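Local coordinates for protein sorbitol dehydrogenase (Gluconobacter oxydans, PDB 5ITG) that probably oxidises D-sorbitol to L-sorbose at a CH-OH group, using a nicotinamide cofactor that is likely to be NADP, at residues G166-A171 / F183-C188; V126-T131 / S162-Y167; A201-A206 / A221-G226; V58-T63 / E112-H117. All coordinates share one frame; numbering follows the deposited sequence.

Contact 1 (G166-A171 / F183-C188); sequences GYVVEA and FTVMSC
In the beta-alpha-beta crossover that leads from strand 125-128 through helix 164-177 to the neighbouring parallel strand 184-187, V168 and A171 of the helix rest on F183 and V185, the helix layer packed on the sheet of the Rossmann domain. F183 stands just before the strand begins and contributes most to this meeting. Its ring is met at the edge, not over a face: V168 CG1 lies in the ring plane, 3.9 Å from F183 CE1 and nearly as close to CZ. On the same rim, A171 CB comes within 4.2 Å of F183 CE2, so two positions one helical turn apart share a single aromatic edge. The first torsion of F183 (chi1 46°) places CG between the backbone N and the carbonyl carbon, which sets the ring against the helix. V168 holds CG1 opposite its backbone N (chi1 169°), and this one methyl serves both F183 and V185, reaching V185 CG2 at 4.5 Å, a looser touch. Beyond the two segments, F202 of helix 194-209 packs on V168 and V185, while V126 of the adjacent strand touches F183; Y167, on another side of the helix, turns to helix 111-119. No hydrogen bond passes between helix and strand here. The helix spends its backbone polar groups on itself, as in the 3.0 Å bond from E170 N to G166 O, and the interface sets methyls against an aromatic edge, plus one methyl-methyl touch, so the fit probably depends on shape and burial more than on directed bonds.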
loop_
_atom_site.group_PDB
_atom_site.type_symbol
_atom_site.label_atom_id
_atom_site.label_comp_id
_atom_site.label_asym_id
_atom_site.label_seq_id
_atom_site.Cartn_x
_atom_site.Cartn_y
_atom_site.Cartn_z
ATOM N N GLY A 166 10.717 20.821 -0.155
ATOM C CA GLY A 166 10.848 22.266 -0.187
ATOM C C GLY A 166 9.551 22.994 0.123
ATOM O O GLY A 166 9.551 23.965 0.880
ATOM N N TYR A 167 8.448 22.532 -0.463
ATOM C CA TYR A 167 7.142 23.150 -0.247
ATOM C C TYR A 167 6.691 23.047 1.203
ATOM O O TYR A 167 6.274 24.033 1.811
ATOM C CB TYR A 167 6.088 22.484 -1.135
ATOM C CG TYR A 167 5.991 23.043 -2.539
ATOM C CD1 TYR A 167 5.380 24.275 -2.779
ATOM C CD2 TYR A 167 6.499 22.335 -3.627
ATOM C CE1 TYR A 167 5.274 24.791 -4.077
ATOM C CE2 TYR A 167 6.400 22.843 -4.930
ATOM C CZ TYR A 167 5.787 24.069 -5.143
ATOM O OH TYR A 167 5.689 24.577 -6.420
ATOM N N VAL A 168 6.769 21.838 1.748
ATOM C CA VAL A 168 6.343 21.582 3.119
ATOM C C VAL A 168 7.171 22.332 4.150
ATOM O O VAL A 168 6.621 23.000 5.023
ATOM C CB VAL A 168 6.375 20.061 3.423
ATOM C CG1 VAL A 168 6.202 19.811 4.913
ATOM C CG2 VAL A 168 5.256 19.367 2.648
ATOM N N VAL A 169 8.490 22.225 4.058
ATOM C CA VAL A 169 9.349 22.909 5.011
ATOM C C VAL A 169 9.252 24.434 4.887
ATOM O O VAL A 169 9.218 25.132 5.900
ATOM C CB VAL A 169 10.809 22.430 4.865
ATOM C CG1 VAL A 169 11.747 23.311 5.678
ATOM C CG2 VAL A 169 10.909 20.977 5.354
ATOM N N GLU A 170 9.193 24.958 3.663
ATOM C CA GLU A 170 9.066 26.406 3.490
ATOM C C GLU A 170 7.719 26.859 4.056
ATOM O O GLU A 170 7.621 27.915 4.684
ATOM C CB GLU A 170 9.176 26.789 2.009
ATOM C CG GLU A 170 8.885 28.257 1.704
ATOM C CD GLU A 170 9.885 29.235 2.328
ATOM O OE1 GLU A 170 10.838 28.806 3.016
ATOM O OE2 GLU A 170 9.708 30.453 2.124
ATOM N N ALA A 171 6.675 26.061 3.842
ATOM C CA ALA A 171 5.358 26.415 4.365
ATOM C C ALA A 171 5.401 26.449 5.895
ATOM O O ALA A 171 4.851 27.356 6.529
ATOM C CB ALA A 171 4.309 25.408 3.886
ATOM N N PHE A 183 1.435 21.977 11.016
ATOM C CA PHE A 183 0.378 21.063 10.601
ATOM C C PHE A 183 0.885 19.632 10.736
ATOM O O PHE A 183 2.051 19.406 11.059
ATOM C CB PHE A 183 -0.082 21.339 9.155
ATOM C CG PHE A 183 1.038 21.520 8.165
ATOM C CD1 PHE A 183 1.969 20.512 7.939
ATOM C CD2 PHE A 183 1.139 22.700 7.428
ATOM C CE1 PHE A 183 2.982 20.673 6.995
ATOM C CE2 PHE A 183 2.152 22.869 6.481
ATOM C CZ PHE A 183 3.072 21.855 6.266
ATOM N N THR A 184 -0.003 18.672 10.511
ATOM C CA THR A 184 0.358 17.266 10.590
ATOM C C THR A 184 0.834 16.769 9.226
ATOM O O THR A 184 0.205 17.054 8.207
ATOM C CB THR A 184 -0.858 16.412 11.007
ATOM O OG1 THR A 184 -1.265 16.764 12.334
ATOM C CG2 THR A 184 -0.517 14.923 10.944
ATOM N N VAL A 185 1.944 16.041 9.203
ATOM C CA VAL A 185 2.444 15.476 7.951
ATOM C C VAL A 185 1.958 14.026 7.968
ATOM O O VAL A 185 2.428 13.214 8.764
ATOM C CB VAL A 185 3.982 15.502 7.876
ATOM C CG1 VAL A 185 4.443 14.812 6.616
ATOM C CG2 VAL A 185 4.484 16.940 7.904
HETATM N N MSE A 186 1.015 13.714 7.088
HETATM C CA MSE A 186 0.412 12.388 7.036
HETATM C C MSE A 186 0.699 11.587 5.767
HETATM O O MSE A 186 0.061 11.778 4.733
HETATM C CB MSE A 186 -1.099 12.531 7.229
HETATM C CG MSE A 186 -1.887 11.227 7.328
HETATM SE SE MSE A 186 -3.741 11.608 7.811
HETATM C CE MSE A 186 -4.414 12.094 6.075
ATOM N N SER A 187 1.664 10.684 5.853
ATOM C CA SER A 187 1.996 9.843 4.715
ATOM C C SER A 187 0.935 8.752 4.555
ATOM O O SER A 187 0.518 8.130 5.537
ATOM C CB SER A 187 3.359 9.191 4.924
ATOM O OG SER A 187 3.626 8.241 3.910
ATOM N N CYS A 188 0.473 8.545 3.327
ATOM C CA CYS A 188 -0.492 7.486 3.064
ATOM C C CYS A 188 0.092 6.497 2.061
ATOM O O CYS A 188 -0.637 5.767 1.381
ATOM C CB CYS A 188 -1.816 8.057 2.563
ATOM S SG CYS A 188 -2.791 8.806 3.899
#

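Contact 2 (V126-T131 / S162-Y167); sequences VSMTIT and STVFGY
V164, in the first turn of helix 164-177, sends its two methyls to M128 at the end of strand 125-128 and I130 in the loop behind it. CG1 meets I130 CD1 at 4.2 Å, whereas CG2 lies 4.5 Å from CE of M128, a selenomethionine. The first torsion of V164 (chi1 67°) divides this work: CG1 stands between the backbone N and the carbonyl carbon, and CG2 falls opposite the N. The same CG1 also covers one face of the next residue's ring, 3.7 Å above the plane of F165 and over its centre. I130 carries its extended chain out to CD1, while M128, still within the strand, reaches across with its terminal methyl. No hydrogen bond joins the segments, so the approach is a light apolar one. V164 follows directly on the helix start, where T163 is the N-cap: its OG1 accepts from G166 N at 3.0 Å, with an N-H...O angle of 161°, and also bonds to D154. On the strand side, the carboxylate of D189 takes the backbone N-H groups of I130 and T131. The contact thus joins the first turn of one Rossmann helix to the C-terminal end of a central parallel strand and the loop after it, with F31 of strand 26-31 against V164 and F202 of helix 194-209 touching both V164 and M128.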
loop_
_atom_site.group_PDB
_atom_site.type_symbol
_atom_site.label_atom_id
_atom_site.label_comp_id
_atom_site.label_asym_id
_atom_site.label_seq_id
_atom_site.Cartn_x
_atom_site.Cartn_y
_atom_site.Cartn_z
ATOM N N VAL A 126 -1.280 17.853 5.980
ATOM C CA VAL A 126 -0.665 17.787 4.667
ATOM C C VAL A 126 -0.386 16.304 4.420
ATOM O O VAL A 126 0.507 15.726 5.035
ATOM C CB VAL A 126 0.658 18.584 4.621
ATOM C CG1 VAL A 126 1.323 18.401 3.266
ATOM C CG2 VAL A 126 0.380 20.061 4.879
ATOM N N SER A 127 -1.163 15.681 3.543
ATOM C CA SER A 127 -0.982 14.260 3.261
ATOM C C SER A 127 -0.256 14.040 1.946
ATOM O O SER A 127 -0.050 14.983 1.180
ATOM C CB SER A 127 -2.339 13.538 3.262
ATOM O OG SER A 127 -3.244 14.093 2.323
HETATM N N MSE A 128 0.145 12.799 1.683
HETATM C CA MSE A 128 0.864 12.508 0.452
HETATM C C MSE A 128 0.948 11.024 0.091
HETATM O O MSE A 128 0.940 10.151 0.957
HETATM C CB MSE A 128 2.287 13.067 0.564
HETATM C CG MSE A 128 3.089 12.408 1.680
HETATM SE SE MSE A 128 4.634 13.420 2.259
HETATM C CE MSE A 128 3.684 14.989 2.900
ATOM N N THR A 129 1.007 10.762 -1.210
ATOM C CA THR A 129 1.179 9.425 -1.758
ATOM C C THR A 129 2.117 9.728 -2.918
ATOM O O THR A 129 1.677 10.117 -4.003
ATOM C CB THR A 129 -0.151 8.773 -2.275
ATOM O OG1 THR A 129 -0.897 9.710 -3.058
ATOM C CG2 THR A 129 -1.013 8.279 -1.097
ATOM N N ILE A 130 3.417 9.577 -2.670
ATOM C CA ILE A 130 4.434 9.878 -3.676
ATOM C C ILE A 130 5.356 8.696 -3.955
ATOM O O ILE A 130 6.391 8.864 -4.604
ATOM C CB ILE A 130 5.315 11.058 -3.214
ATOM C CG1 ILE A 130 5.943 10.716 -1.858
ATOM C CG2 ILE A 130 4.487 12.328 -3.103
ATOM C CD1 ILE A 130 6.824 11.803 -1.280
ATOM N N THR A 131 4.972 7.519 -3.462
ATOM C CA THR A 131 5.736 6.276 -3.607
ATOM C C THR A 131 6.991 6.350 -2.748
ATOM O O THR A 131 7.420 7.437 -2.366
ATOM C CB THR A 131 6.176 5.999 -5.072
ATOM O OG1 THR A 131 7.290 6.834 -5.415
ATOM C CG2 THR A 131 5.025 6.256 -6.035
ATOM N N SER A 162 10.449 23.312 -5.605
ATOM C CA SER A 162 9.760 22.458 -6.569
ATOM C C SER A 162 9.530 21.058 -5.987
ATOM O O SER A 162 8.736 20.287 -6.517
ATOM C CB SER A 162 10.566 22.329 -7.863
ATOM O OG SER A 162 11.740 21.567 -7.651
ATOM N N THR A 163 10.229 20.724 -4.904
ATOM C CA THR A 163 10.066 19.402 -4.296
ATOM C C THR A 163 9.084 19.459 -3.133
ATOM O O THR A 163 8.878 20.516 -2.530
ATOM C CB THR A 163 11.406 18.830 -3.770
ATOM O OG1 THR A 163 11.807 19.540 -2.593
ATOM C CG2 THR A 163 12.493 18.949 -4.829
ATOM N N VAL A 164 8.477 18.318 -2.820
ATOM C CA VAL A 164 7.519 18.261 -1.723
ATOM C C VAL A 164 8.222 18.702 -0.449
ATOM O O VAL A 164 7.649 19.403 0.377
ATOM C CB VAL A 164 6.929 16.823 -1.555
ATOM C CG1 VAL A 164 8.004 15.851 -1.096
ATOM C CG2 VAL A 164 5.758 16.849 -0.586
ATOM N N PHE A 165 9.481 18.306 -0.302
ATOM C CA PHE A 165 10.266 18.674 0.874
ATOM C C PHE A 165 10.368 20.195 0.966
ATOM O O PHE A 165 10.140 20.786 2.025
ATOM C CB PHE A 165 11.668 18.080 0.770
ATOM C CG PHE A 165 11.683 16.671 0.276
ATOM C CD1 PHE A 165 11.120 15.648 1.032
ATOM C CD2 PHE A 165 12.237 16.364 -0.957
ATOM C CE1 PHE A 165 11.106 14.337 0.564
ATOM C CE2 PHE A 165 12.231 15.060 -1.434
ATOM C CZ PHE A 165 11.661 14.041 -0.668
ATOM N N GLY A 166 10.717 20.821 -0.155
ATOM C CA GLY A 166 10.848 22.266 -0.187
ATOM C C GLY A 166 9.551 22.994 0.123
ATOM O O GLY A 166 9.551 23.965 0.880
ATOM N N TYR A 167 8.448 22.532 -0.463
ATOM C CA TYR A 167 7.142 23.150 -0.247
ATOM C C TYR A 167 6.691 23.047 1.203
ATOM O O TYR A 167 6.274 24.033 1.811
ATOM C CB TYR A 167 6.088 22.484 -1.135
ATOM C CG TYR A 167 5.991 23.043 -2.539
ATOM C CD1 TYR A 167 5.380 24.275 -2.779
ATOM C CD2 TYR A 167 6.499 22.335 -3.627
ATOM C CE1 TYR A 167 5.274 24.791 -4.077
ATOM C CE2 TYR A 167 6.400 22.843 -4.930
ATOM C CZ TYR A 167 5.787 24.069 -5.143
ATOM O OH TYR A 167 5.689 24.577 -6.420
#

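Contact 3 (A201-A206 / A221-G226); sequences AFLGYA and ATFPNG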
loop_
_atom_site.group_PDB
_atom_site.type_symbol
_atom_site.label_atom_id
_atom_site.label_comp_id
_atom_site.label_asym_id
_atom_site.label_seq_id
_atom_site.Cartn_x
_atom_site.Cartn_y
_atom_site.Cartn_z
ATOM N N ALA A 201 12.754 12.337 5.987
ATOM C CA ALA A 201 12.883 13.128 4.769
ATOM C C ALA A 201 12.656 14.619 5.006
ATOM O O ALA A 201 13.487 15.451 4.630
ATOM C CB ALA A 201 11.912 12.609 3.716
ATOM N N PHE A 202 11.535 14.962 5.636
ATOM C CA PHE A 202 11.235 16.364 5.893
ATOM C C PHE A 202 12.163 17.048 6.898
ATOM O O PHE A 202 12.475 18.228 6.743
ATOM C CB PHE A 202 9.771 16.515 6.296
ATOM C CG PHE A 202 8.829 16.277 5.161
ATOM C CD1 PHE A 202 8.746 17.189 4.108
ATOM C CD2 PHE A 202 8.076 15.108 5.096
ATOM C CE1 PHE A 202 7.931 16.935 3.010
ATOM C CE2 PHE A 202 7.260 14.846 4.004
ATOM C CZ PHE A 202 7.187 15.761 2.956
ATOM N N LEU A 203 12.616 16.321 7.917
ATOM C CA LEU A 203 13.540 16.907 8.890
ATOM C C LEU A 203 14.944 16.903 8.296
ATOM O O LEU A 203 15.792 17.711 8.677
ATOM C CB LEU A 203 13.543 16.122 10.207
ATOM C CG LEU A 203 12.278 16.165 11.071
ATOM C CD1 LEU A 203 12.554 15.470 12.396
ATOM C CD2 LEU A 203 11.855 17.600 11.317
ATOM N N GLY A 204 15.189 15.982 7.369
ATOM C CA GLY A 204 16.486 15.916 6.726
ATOM C C GLY A 204 16.680 17.169 5.891
ATOM O O GLY A 204 17.774 17.733 5.848
ATOM N N TYR A 205 15.613 17.611 5.226
ATOM C CA TYR A 205 15.672 18.812 4.405
ATOM C C TYR A 205 15.696 20.038 5.307
ATOM O O TYR A 205 16.470 20.973 5.086
ATOM C CB TYR A 205 14.462 18.880 3.469
ATOM C CG TYR A 205 14.393 20.143 2.633
ATOM C CD1 TYR A 205 13.889 21.329 3.164
ATOM C CD2 TYR A 205 14.838 20.153 1.311
ATOM C CE1 TYR A 205 13.827 22.499 2.399
ATOM C CE2 TYR A 205 14.784 21.318 0.534
ATOM C CZ TYR A 205 14.277 22.484 1.085
ATOM O OH TYR A 205 14.213 23.634 0.331
ATOM N N ALA A 206 14.845 20.024 6.328
ATOM C CA ALA A 206 14.761 21.127 7.274
ATOM C C ALA A 206 16.109 21.405 7.935
ATOM O O ALA A 206 16.499 22.563 8.101
ATOM C CB ALA A 206 13.708 20.818 8.342
ATOM N N ALA A 221 5.387 19.913 14.626
ATOM C CA ALA A 221 4.715 19.132 13.598
ATOM C C ALA A 221 4.630 17.702 14.114
ATOM O O ALA A 221 5.248 17.362 15.123
ATOM C CB ALA A 221 5.514 19.176 12.300
ATOM N N THR A 222 3.854 16.866 13.436
ATOM C CA THR A 222 3.736 15.465 13.826
ATOM C C THR A 222 3.807 14.644 12.544
ATOM O O THR A 222 3.444 15.141 11.469
ATOM C CB THR A 222 2.396 15.168 14.569
ATOM O OG1 THR A 222 1.288 15.451 13.706
ATOM C CG2 THR A 222 2.284 16.017 15.840
ATOM N N PHE A 223 4.288 13.405 12.660
ATOM C CA PHE A 223 4.430 12.492 11.519
ATOM C C PHE A 223 3.886 11.107 11.895
ATOM O O PHE A 223 4.643 10.131 11.975
ATOM C CB PHE A 223 5.906 12.348 11.123
ATOM C CG PHE A 223 6.589 13.650 10.795
ATOM C CD1 PHE A 223 7.045 14.491 11.808
ATOM C CD2 PHE A 223 6.776 14.035 9.469
ATOM C CE1 PHE A 223 7.678 15.700 11.505
ATOM C CE2 PHE A 223 7.408 15.240 9.154
ATOM C CZ PHE A 223 7.859 16.074 10.176
ATOM N N PRO A 224 2.563 11.001 12.095
ATOM C CA PRO A 224 1.974 9.717 12.471
ATOM C C PRO A 224 2.184 8.632 11.439
ATOM O O PRO A 224 2.190 8.894 10.235
ATOM C CB PRO A 224 0.496 10.056 12.648
ATOM C CG PRO A 224 0.282 11.099 11.581
ATOM C CD PRO A 224 1.511 11.981 11.762
ATOM N N ASN A 225 2.366 7.409 11.925
ATOM C CA ASN A 225 2.520 6.259 11.039
ATOM C C ASN A 225 1.113 5.732 10.792
ATOM O O ASN A 225 0.242 5.816 11.668
ATOM C CB ASN A 225 3.334 5.157 11.706
ATOM C CG ASN A 225 4.786 5.522 11.874
ATOM O OD1 ASN A 225 5.520 5.682 10.899
ATOM N ND2 ASN A 225 5.216 5.643 13.120
ATOM N N GLY A 226 0.894 5.187 9.608
ATOM C CA GLY A 226 -0.407 4.640 9.297
ATOM C C GLY A 226 -0.254 3.396 8.451
ATOM O O GLY A 226 0.705 3.265 7.688
#
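F202 and F223 approach each other obliquely, each presenting only part of itself. From the helix, F202 offers the root of its side chain: CB lies 3.9 Å from F223 CE2, and the ring atom CD2 of F202 is 4.1 Å from that same carbon. The two ring planes are inclined by about 27°, yet the rings are displaced too far from one another to overlap, and the pair forms neither an offset stack nor a T-shaped one. Both phenylalanines carry CG beside the backbone N and opposite the carbonyl carbon (chi1 -70° for F202, -57° for F223). In F223 this turn swings the ring out of the loop toward helix 194-209. L203, the next residue of that helix, supplies a second touch: it leaves the backbone along the helix flank, and its CD2 branch comes to 4.4 Å from F223 CZ. A single aromatic ring thus receives two consecutive helix residues at neighbouring atoms, CE2 and CZ. The loop 221-226 carries the chain from helix 211-220 to strand 226-228, and this ring ties it to the earlier helix 194-209. Loop and strand 184-187 are joined through a backbone bond between T222 and V185, while N225 OD1 accepts a hydrogen bond from N196 N, near the start of helix 194-209. L203 further packs on I217 of helix 211-220. Across the two segments themselves nothing polar passes. Carbon against carbon at these spacings implies a dispersion and hydrophobic contact, in which this part of the loop meets the helix by burying one ring.

Contact 4 (V58-T63 / E112-H117); sequences VGVGLT and EAVLKH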
loop_
_atom_site.group_PDB
_atom_site.type_symbol
_atom_site.label_atom_id
_atom_site.label_comp_id
_atom_site.label_asym_id
_atom_site.label_seq_id
_atom_site.Cartn_x
_atom_site.Cartn_y
_atom_site.Cartn_z
ATOM N N VAL A 58 -7.331 19.749 -1.031
ATOM C CA VAL A 58 -6.772 20.503 -2.148
ATOM C C VAL A 58 -5.637 19.625 -2.666
ATOM O O VAL A 58 -4.655 19.409 -1.962
ATOM C CB VAL A 58 -6.174 21.855 -1.699
ATOM C CG1 VAL A 58 -5.557 22.562 -2.893
ATOM C CG2 VAL A 58 -7.248 22.723 -1.062
ATOM N N GLY A 59 -5.774 19.113 -3.884
ATOM C CA GLY A 59 -4.740 18.250 -4.430
ATOM C C GLY A 59 -3.638 18.983 -5.169
ATOM O O GLY A 59 -3.888 19.989 -5.837
ATOM N N VAL A 60 -2.413 18.477 -5.059
ATOM C CA VAL A 60 -1.275 19.093 -5.726
ATOM C C VAL A 60 -0.416 18.078 -6.472
ATOM O O VAL A 60 0.008 17.069 -5.906
ATOM C CB VAL A 60 -0.362 19.836 -4.719
ATOM C CG1 VAL A 60 0.786 20.511 -5.458
ATOM C CG2 VAL A 60 -1.165 20.858 -3.943
ATOM N N GLY A 61 -0.175 18.350 -7.752
ATOM C CA GLY A 61 0.665 17.478 -8.554
ATOM C C GLY A 61 2.044 18.113 -8.584
ATOM O O GLY A 61 2.155 19.331 -8.735
ATOM N N LEU A 62 3.093 17.311 -8.439
ATOM C CA LEU A 62 4.456 17.838 -8.423
ATOM C C LEU A 62 5.120 17.992 -9.789
ATOM O O LEU A 62 6.048 18.785 -9.942
ATOM C CB LEU A 62 5.337 16.959 -7.539
ATOM C CG LEU A 62 5.000 16.993 -6.048
ATOM C CD1 LEU A 62 5.650 15.806 -5.356
ATOM C CD2 LEU A 62 5.467 18.312 -5.448
ATOM N N THR A 63 4.655 17.233 -10.776
ATOM C CA THR A 63 5.226 17.300 -12.119
ATOM C C THR A 63 4.422 18.214 -13.043
ATOM O O THR A 63 3.197 18.276 -12.963
ATOM C CB THR A 63 5.310 15.893 -12.753
ATOM O OG1 THR A 63 4.004 15.309 -12.799
ATOM C CG2 THR A 63 6.225 14.999 -11.935
ATOM N N GLU A 112 3.662 29.824 -5.810
ATOM C CA GLU A 112 3.054 30.635 -4.753
ATOM C C GLU A 112 1.645 30.156 -4.411
ATOM O O GLU A 112 1.247 30.180 -3.246
ATOM C CB GLU A 112 2.988 32.117 -5.144
ATOM C CG GLU A 112 2.501 33.009 -3.993
ATOM C CD GLU A 112 2.141 34.430 -4.420
ATOM O OE1 GLU A 112 1.142 34.607 -5.153
ATOM O OE2 GLU A 112 2.859 35.372 -4.016
ATOM N N ALA A 113 0.902 29.727 -5.429
ATOM C CA ALA A 113 -0.466 29.239 -5.247
ATOM C C ALA A 113 -0.515 28.053 -4.283
ATOM O O ALA A 113 -1.440 27.934 -3.474
ATOM C CB ALA A 113 -1.052 28.833 -6.590
ATOM N N VAL A 114 0.478 27.175 -4.383
ATOM C CA VAL A 114 0.550 26.008 -3.514
ATOM C C VAL A 114 0.896 26.442 -2.099
ATOM O O VAL A 114 0.306 25.963 -1.130
ATOM C CB VAL A 114 1.626 25.005 -4.001
ATOM C CG1 VAL A 114 1.821 23.903 -2.960
ATOM C CG2 VAL A 114 1.204 24.399 -5.326
ATOM N N LEU A 115 1.858 27.357 -1.990
ATOM C CA LEU A 115 2.293 27.859 -0.693
ATOM C C LEU A 115 1.187 28.592 0.054
ATOM O O LEU A 115 1.127 28.531 1.281
ATOM C CB LEU A 115 3.510 28.773 -0.857
ATOM C CG LEU A 115 4.855 28.064 -1.060
ATOM C CD1 LEU A 115 5.939 29.098 -1.334
ATOM C CD2 LEU A 115 5.204 27.245 0.180
ATOM N N LYS A 116 0.315 29.279 -0.681
ATOM C CA LYS A 116 -0.792 29.999 -0.059
ATOM C C LYS A 116 -1.697 29.008 0.666
ATOM O O LYS A 116 -2.138 29.257 1.791
ATOM C CB LYS A 116 -1.614 30.756 -1.108
ATOM C CG LYS A 116 -2.727 31.602 -0.509
ATOM C CD LYS A 116 -3.659 32.169 -1.576
ATOM C CE LYS A 116 -4.719 33.080 -0.953
ATOM N NZ LYS A 116 -5.441 32.412 0.179
ATOM N N HIS A 117 -1.983 27.883 0.019
ATOM C CA HIS A 117 -2.829 26.874 0.641
ATOM C C HIS A 117 -2.132 26.287 1.855
ATOM O O HIS A 117 -2.740 26.118 2.909
ATOM C CB HIS A 117 -3.161 25.747 -0.345
ATOM C CG HIS A 117 -4.408 25.987 -1.139
ATOM N ND1 HIS A 117 -4.389 26.409 -2.450
ATOM C CD2 HIS A 117 -5.713 25.868 -0.801
ATOM C CE1 HIS A 117 -5.628 26.537 -2.888
ATOM N NE2 HIS A 117 -6.451 26.214 -1.907
#
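V58 on strand 56-61 packs beneath H117 of helix 111-119, in the alpha/beta layering of the Rossmann fold; the helix belongs to the long crossover from strand 93-106 to strand 125-128, which passes strands 56-61 and 26-31. Beginning at the branch point, V58 CB is already 4.1 Å from H117 CD2. Next out, V58 CG1 sits over the middle of one imidazole face, 3.8 Å from the centroid and 4° off the ring normal, a CH-pi contact of almost ideal alignment. With CG1 opposite the backbone N (chi1 178°), the other methyl, CG2, is left to approach CD2 and NE2 of the ring, 3.5 Å from H117 CD2 and 3.7 Å from NE2. The imidazole also turns back on its own helix, where ND1 makes a weak hydrogen bond to A113 O, 3.5 Å long. L105 of strand 93-106 touches the same ring. Replacing H117 by an alanine, which has no ring, would probably uncover both methyls of V58, open a gap between strand and helix, and remove the weak ND1 bond to A113 O. One turn earlier on the helix, V114 meets V60, two residues further along the strand and on the same side of the sheet. Y167 of helix 164-177 also lies against V114. The link between the two valines is a single pair of methyls, V60 CG1 and V114 CG2, 3.9 Å apart.

In the fold
All four contacts lie in the Rossmann domain, and contacts 1, 2 and 4 join helices to one sheet. Contacts 1 and 2, with centres 7 Å apart, share G166 and Y167, and their strands are parallel neighbours, with T184 O 2.8 Å from V126 N. Contact 3, its centre also 7 Å from that of contact 1, adjoins strand 184-187 and helix 164-177: V169 CG2 lies 3.5 Å from F202 O, and the SE of M128 in contact 2 is 3.5 Å from F202 CE2. Contact 4 meets contacts 1 and 2 through Y167, whose CD1 is 3.6 Å from V114 CG1, but stays about 8 Å from contact 3 at the nearest atoms. The structure was determined without substrate.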